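Side-chain contacts in flavodoxin (Bacillus cereus, PDB 6GAQ), which binds flavin mononucleotide and probably serves as a low-potential electron donor to a number of redox enzymes: residues S19-S24 / F95-T100; E23-L28 / L132-E137. All coordinates share one frame; numbering follows the deposited sequence.

Contacts 1 and 2 both use helix 21-35 and lie side by side, their centres about 7 Å apart. Contact 1 is the more buried. It sets the first turn of the helix against the end of strand 91-98. Its polar bonds run through the flavin mononucleotide: the phosphate sits on 19-22 and a ribityl hydroxyl bridges to Ser97, while Thr22 packs on Phe95. Contact 2 is only partly buried. It sets an overlapping part of the same helix, reaching one turn further, against the loop 132-137. Across it the touch is purely apolar, with calcium ions on the loop. The contacts meet where Gly98 and Leu132 share a backbone hydrogen bond and Asn21 packs against Ala133.

Contact 1 of 2, residues S19-S24 / F95-T100; sequences SGNTES and FGSGDT. With FMN (flavin mononucleotide), chain C.
The ribityl hydroxyl O4' of the flavin mononucleotide is gripped from both segments. FMN O4' donates to Ser97 OG at 2.7 Å. It also accepts an N-H from Asn21 ND2, at an angle of 151°. Ser97 OG is anti to its own backbone N (chi1 174°), which turns it to the ribityl chain; it also lies very close to Leu132 O, a hydrogen bond whose modelled length is doubtful. The CB of Asn21 packs on the same Ser97 OG at 3.5 Å. On the helix side the phosphate is held by residues 19-22, part of the phosphate-binding loop 17-22 of the flavodoxin fold; Ser17 and Met18 also bond the cofactor. Ser19 N reaches O3P of the phosphate. Thr22 holds FMN O2P twice, by its backbone N at 2.9 Å and by OG1 at 2.8 Å. This fixes the rotation of the Thr22 side chain. Its methyl CG2, anti to the backbone N, then meets the Phe95 ring obliquely, 3.6 Å from CE1, in the buried layer between helix and sheet. At the helix start, Ser24 N and Ser24 OG reach Gly20 O from opposite faces of its plane. Just past the strand, Asp99 N donates to the flavin carbonyl oxygen O2.

Contact 2 of 2, residues E23-L28 / L132-E137; sequences ESIADL and LAPEDE. With CA (calcium ion), chain D; CA (calcium ion), chain E; FMN (flavin mononucleotide), chain C.
Pro134 fits its ring against Ser24, Ile25 and, one turn on, Leu28 of helix 21-35. The ring carbon CG is the meeting point. Ile25 CG1 comes to 3.8 Å of Pro134 CG, crossing the ring at a slant. From the next turn Leu28 CD1 lies 3.9 Å from Pro134 CG and also touches its CB. Ser24 adds its CB, 3.9 Å from Pro134 CG, and touches Pro134 CD as well. The side chain of Ile25 starts off to one side of the loop, but CG1 lies beside the backbone N (chi1 -56°), and this brings it nearer the proline. Ile25 is the buried member of the group and also rests on Phe95 and Cys143. No hydrogen bond crosses between the two segments, so the tight part is apolar packing around one ring.

The rest of the loop has a different character. Leu132 points away from the helix and is largely exposed, with CD2 3.6 Å from the ribityl oxygen O3' of the flavin mononucleotide. Glu135 is exposed too and does not touch the helix. On this looser side the loop binds two calcium ions. Ala133 O is 2.5 Å from one calcium ion, which also takes a water, Glu131 O and Asp139 OD1. Asp136 OD2 is 2.6 Å from the second calcium ion, which also takes a water and Glu138 OE1. Asp136 OD1 makes a weak bond to Asp139 N and caps the start of helix 137-152.

The chain bends at Pro134 in an inverse gamma turn, closed by a weak bond from Glu135 N to Ala133 O. The loop joins the edge strand 122-131 to the last helix, a strand-to-helix connection of the doubly wound parallel alpha/beta sandwich of flavodoxins.

Contact 1 of 2, residues S19-S24 / F95-T100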
# COMPACT_ATOMS: atom_id res chain seq x y z
N SER A 19 7.01 13.08 -2.67
CA SER A 19 6.75 14.38 -2.07
C SER A 19 6.11 14.28 -0.68
O SER A 19 5.78 15.31 -0.10
CB SER A 19 5.85 15.22 -2.98
OG SER A 19 4.58 14.63 -3.16
N GLY A 20 5.94 13.07 -0.15
CA GLY A 20 5.52 12.88 1.22
C GLY A 20 4.05 12.56 1.43
O GLY A 20 3.67 12.22 2.55
N ASN A 21 3.23 12.65 0.38
CA ASN A 21 1.80 12.41 0.56
C ASN A 21 1.52 10.95 0.88
O ASN A 21 0.80 10.64 1.83
CB ASN A 21 1.03 12.85 -0.69
CG ASN A 21 1.29 14.30 -1.06
OD1 ASN A 21 1.48 15.15 -0.19
ND2 ASN A 21 1.31 14.58 -2.36
N THR A 22 2.07 10.03 0.08
CA THR A 22 1.88 8.61 0.36
C THR A 22 2.54 8.22 1.68
O THR A 22 2.00 7.38 2.42
CB THR A 22 2.45 7.77 -0.79
OG1 THR A 22 2.00 8.30 -2.04
CG2 THR A 22 2.00 6.32 -0.67
N GLU A 23 3.69 8.81 1.98
CA GLU A 23 4.36 8.54 3.25
C GLU A 23 3.48 8.93 4.43
O GLU A 23 3.42 8.21 5.44
CB GLU A 23 5.70 9.28 3.30
CG GLU A 23 6.53 9.01 4.54
CD GLU A 23 7.80 9.84 4.56
OE1 GLU A 23 8.31 10.18 3.47
OE2 GLU A 23 8.30 10.14 5.67
N SER A 24 2.79 10.07 4.32
CA SER A 24 1.89 10.49 5.39
C SER A 24 0.73 9.52 5.55
O SER A 24 0.27 9.26 6.67
CB SER A 24 1.37 11.90 5.11
OG SER A 24 2.45 12.79 4.87
N PHE A 95 -2.88 1.05 -0.99
CA PHE A 95 -3.31 2.43 -0.89
C PHE A 95 -2.44 3.28 -1.81
O PHE A 95 -1.45 2.80 -2.38
CB PHE A 95 -3.25 2.95 0.56
CG PHE A 95 -1.86 3.00 1.13
CD1 PHE A 95 -1.08 4.13 1.02
CD2 PHE A 95 -1.34 1.90 1.81
CE1 PHE A 95 0.20 4.18 1.56
CE2 PHE A 95 -0.07 1.94 2.35
CZ PHE A 95 0.70 3.07 2.22
N GLY A 96 -2.81 4.54 -1.95
CA GLY A 96 -2.05 5.44 -2.81
C GLY A 96 -2.61 6.84 -2.75
O GLY A 96 -3.75 7.07 -2.33
N SER A 97 -1.78 7.79 -3.19
CA SER A 97 -2.15 9.20 -3.26
C SER A 97 -1.97 9.67 -4.70
O SER A 97 -0.88 9.54 -5.27
CB SER A 97 -1.29 10.04 -2.31
OG SER A 97 -1.55 11.42 -2.48
N GLY A 98 -3.04 10.23 -5.28
CA GLY A 98 -3.02 10.73 -6.63
C GLY A 98 -3.53 12.16 -6.70
O GLY A 98 -3.45 12.92 -5.74
N ASP A 99 -4.05 12.52 -7.88
CA ASP A 99 -4.60 13.85 -8.11
C ASP A 99 -5.68 13.71 -9.17
O ASP A 99 -5.40 13.30 -10.30
CB ASP A 99 -3.51 14.84 -8.55
CG ASP A 99 -4.05 16.23 -8.87
OD1 ASP A 99 -3.28 17.06 -9.38
OD2 ASP A 99 -5.25 16.50 -8.61
N THR A 100 -6.92 14.05 -8.80
CA THR A 100 -8.06 13.90 -9.69
C THR A 100 -7.97 14.78 -10.93
O THR A 100 -8.83 14.66 -11.81
CB THR A 100 -9.36 14.21 -8.94
OG1 THR A 100 -9.26 15.51 -8.33
CG2 THR A 100 -9.62 13.17 -7.86
N1 FMN C . -1.82 11.31 -10.08
C2 FMN C . -2.69 10.36 -10.56
O2 FMN C . -3.62 9.96 -9.85
N3 FMN C . -2.54 9.85 -11.84
C4 FMN C . -1.51 10.30 -12.64
O4 FMN C . -1.37 9.84 -13.77
C4A FMN C . -0.62 11.25 -12.15
N5 FMN C . 0.41 11.70 -12.95
C5A FMN C . 1.29 12.65 -12.47
C6 FMN C . 2.33 13.09 -13.28
C7 FMN C . 3.22 14.05 -12.81
C7M FMN C . 4.34 14.52 -13.68
C8 FMN C . 3.06 14.56 -11.52
C8M FMN C . 4.02 15.60 -11.01
C9 FMN C . 2.02 14.12 -10.72
C9A FMN C . 1.13 13.16 -11.19
N10 FMN C . 0.10 12.71 -10.38
C10 FMN C . -0.78 11.76 -10.87
C1' FMN C . -0.08 13.27 -9.00
C2' FMN C . 0.68 12.54 -7.90
O2' FMN C . 0.31 11.18 -7.87
C3' FMN C . 0.33 13.21 -6.57
O3' FMN C . 0.98 14.46 -6.50
C4' FMN C . 0.69 12.37 -5.35
O4' FMN C . -0.04 12.86 -4.24
C5' FMN C . 2.17 12.41 -5.00
O5' FMN C . 2.38 11.57 -3.89
P FMN C . 3.77 11.57 -3.07
O1P FMN C . 3.81 12.80 -2.18
O2P FMN C . 3.85 10.34 -2.20
O3P FMN C . 4.94 11.61 -4.02

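Contact 2 of 2, residues E23-L28 / L132-E137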
# COMPACT_ATOMS: atom_id res chain seq x y z
N GLU A 23 3.69 8.81 1.98
CA GLU A 23 4.36 8.54 3.25
C GLU A 23 3.48 8.93 4.43
O GLU A 23 3.42 8.21 5.44
CB GLU A 23 5.70 9.28 3.30
CG GLU A 23 6.53 9.01 4.54
CD GLU A 23 7.80 9.84 4.56
OE1 GLU A 23 8.31 10.18 3.47
OE2 GLU A 23 8.30 10.14 5.67
N SER A 24 2.79 10.07 4.32
CA SER A 24 1.89 10.49 5.39
C SER A 24 0.73 9.52 5.55
O SER A 24 0.27 9.26 6.67
CB SER A 24 1.37 11.90 5.11
OG SER A 24 2.45 12.79 4.87
N ILE A 25 0.23 8.96 4.44
CA ILE A 25 -0.80 7.94 4.52
C ILE A 25 -0.27 6.69 5.21
O ILE A 25 -0.95 6.08 6.04
CB ILE A 25 -1.34 7.61 3.12
CG1 ILE A 25 -1.86 8.87 2.43
CG2 ILE A 25 -2.44 6.56 3.20
CD1 ILE A 25 -2.13 8.69 0.96
N ALA A 26 0.97 6.31 4.89
CA ALA A 26 1.57 5.14 5.52
C ALA A 26 1.72 5.33 7.02
O ALA A 26 1.55 4.38 7.80
CB ALA A 26 2.93 4.84 4.88
N ASP A 27 2.04 6.55 7.45
CA ASP A 27 2.18 6.82 8.88
C ASP A 27 0.84 6.70 9.60
O ASP A 27 0.78 6.15 10.71
CB ASP A 27 2.77 8.22 9.09
CG ASP A 27 4.21 8.31 8.63
OD1 ASP A 27 4.89 7.27 8.59
OD2 ASP A 27 4.66 9.43 8.32
N LEU A 28 -0.24 7.19 8.99
CA LEU A 28 -1.55 7.11 9.61
C LEU A 28 -2.00 5.66 9.75
O LEU A 28 -2.54 5.26 10.79
CB LEU A 28 -2.57 7.92 8.81
CG LEU A 28 -2.43 9.44 8.85
CD1 LEU A 28 -3.21 10.08 7.71
CD2 LEU A 28 -2.88 10.00 10.19
N LEU A 132 -3.73 13.82 -3.17
CA LEU A 132 -2.64 14.66 -2.67
C LEU A 132 -2.34 14.22 -1.23
O LEU A 132 -2.32 13.01 -0.97
CB LEU A 132 -3.01 16.13 -2.85
CG LEU A 132 -3.09 16.63 -4.30
CD1 LEU A 132 -3.36 18.13 -4.33
CD2 LEU A 132 -1.80 16.28 -5.03
N ALA A 133 -2.13 15.15 -0.29
CA ALA A 133 -1.82 14.82 1.09
C ALA A 133 -3.11 14.60 1.89
O ALA A 133 -4.13 15.24 1.62
CB ALA A 133 -1.00 15.93 1.74
N PRO A 134 -3.08 13.70 2.88
CA PRO A 134 -4.24 13.52 3.77
C PRO A 134 -4.31 14.61 4.84
O PRO A 134 -4.19 14.36 6.04
CB PRO A 134 -3.99 12.13 4.36
CG PRO A 134 -2.50 12.04 4.42
CD PRO A 134 -1.98 12.78 3.21
N GLU A 135 -4.53 15.85 4.39
CA GLU A 135 -4.37 17.03 5.23
C GLU A 135 -5.71 17.67 5.62
O GLU A 135 -5.77 18.88 5.87
CB GLU A 135 -3.48 18.06 4.54
CG GLU A 135 -4.04 18.59 3.23
CD GLU A 135 -3.01 19.36 2.43
OE1 GLU A 135 -2.58 18.86 1.37
OE2 GLU A 135 -2.63 20.47 2.86
N ASP A 136 -6.78 16.89 5.68
CA ASP A 136 -8.06 17.39 6.14
C ASP A 136 -8.80 16.28 6.87
O ASP A 136 -8.34 15.13 6.92
CB ASP A 136 -8.88 17.97 4.99
CG ASP A 136 -9.48 16.90 4.10
OD1 ASP A 136 -8.72 16.04 3.62
OD2 ASP A 136 -10.70 16.93 3.87
N GLU A 137 -9.96 16.62 7.44
CA GLU A 137 -10.63 15.73 8.37
C GLU A 137 -11.10 14.44 7.69
O GLU A 137 -10.91 13.35 8.24
CB GLU A 137 -11.81 16.45 9.03
CG GLU A 137 -12.33 15.76 10.28
CD GLU A 137 -13.27 16.64 11.08
OE1 GLU A 137 -14.04 17.41 10.47
OE2 GLU A 137 -13.25 16.56 12.33
CA CA D . -12.00 16.74 1.57
CA CA E . -6.24 15.48 0.41
N1 FMN C . -1.82 11.31 -10.08
C2 FMN C . -2.69 10.36 -10.56
O2 FMN C . -3.62 9.96 -9.85
N3 FMN C . -2.54 9.85 -11.84
C4 FMN C . -1.51 10.30 -12.64
O4 FMN C . -1.37 9.84 -13.77
C4A FMN C . -0.62 11.25 -12.15
N5 FMN C . 0.41 11.70 -12.95
C5A FMN C . 1.29 12.65 -12.47
C6 FMN C . 2.33 13.09 -13.28
C7 FMN C . 3.22 14.05 -12.81
C7M FMN C . 4.34 14.52 -13.68
C8 FMN C . 3.06 14.56 -11.52
C8M FMN C . 4.02 15.60 -11.01
C9 FMN C . 2.02 14.12 -10.72
C9A FMN C . 1.13 13.16 -11.19
N10 FMN C . 0.10 12.71 -10.38
C10 FMN C . -0.78 11.76 -10.87
C1' FMN C . -0.08 13.27 -9.00
C2' FMN C . 0.68 12.54 -7.90
O2' FMN C . 0.31 11.18 -7.87
C3' FMN C . 0.33 13.21 -6.57
O3' FMN C . 0.98 14.46 -6.50
C4' FMN C . 0.69 12.37 -5.35
O4' FMN C . -0.04 12.86 -4.24
C5' FMN C . 2.17 12.41 -5.00
O5' FMN C . 2.38 11.57 -3.89
P FMN C . 3.77 11.57 -3.07
O1P FMN C . 3.81 12.80 -2.18
O2P FMN C . 3.85 10.34 -2.20
O3P FMN C . 4.94 11.61 -4.02
O HOH W 1 -11.13 14.51 0.96
O HOH W 2 -5.28 17.58 -0.46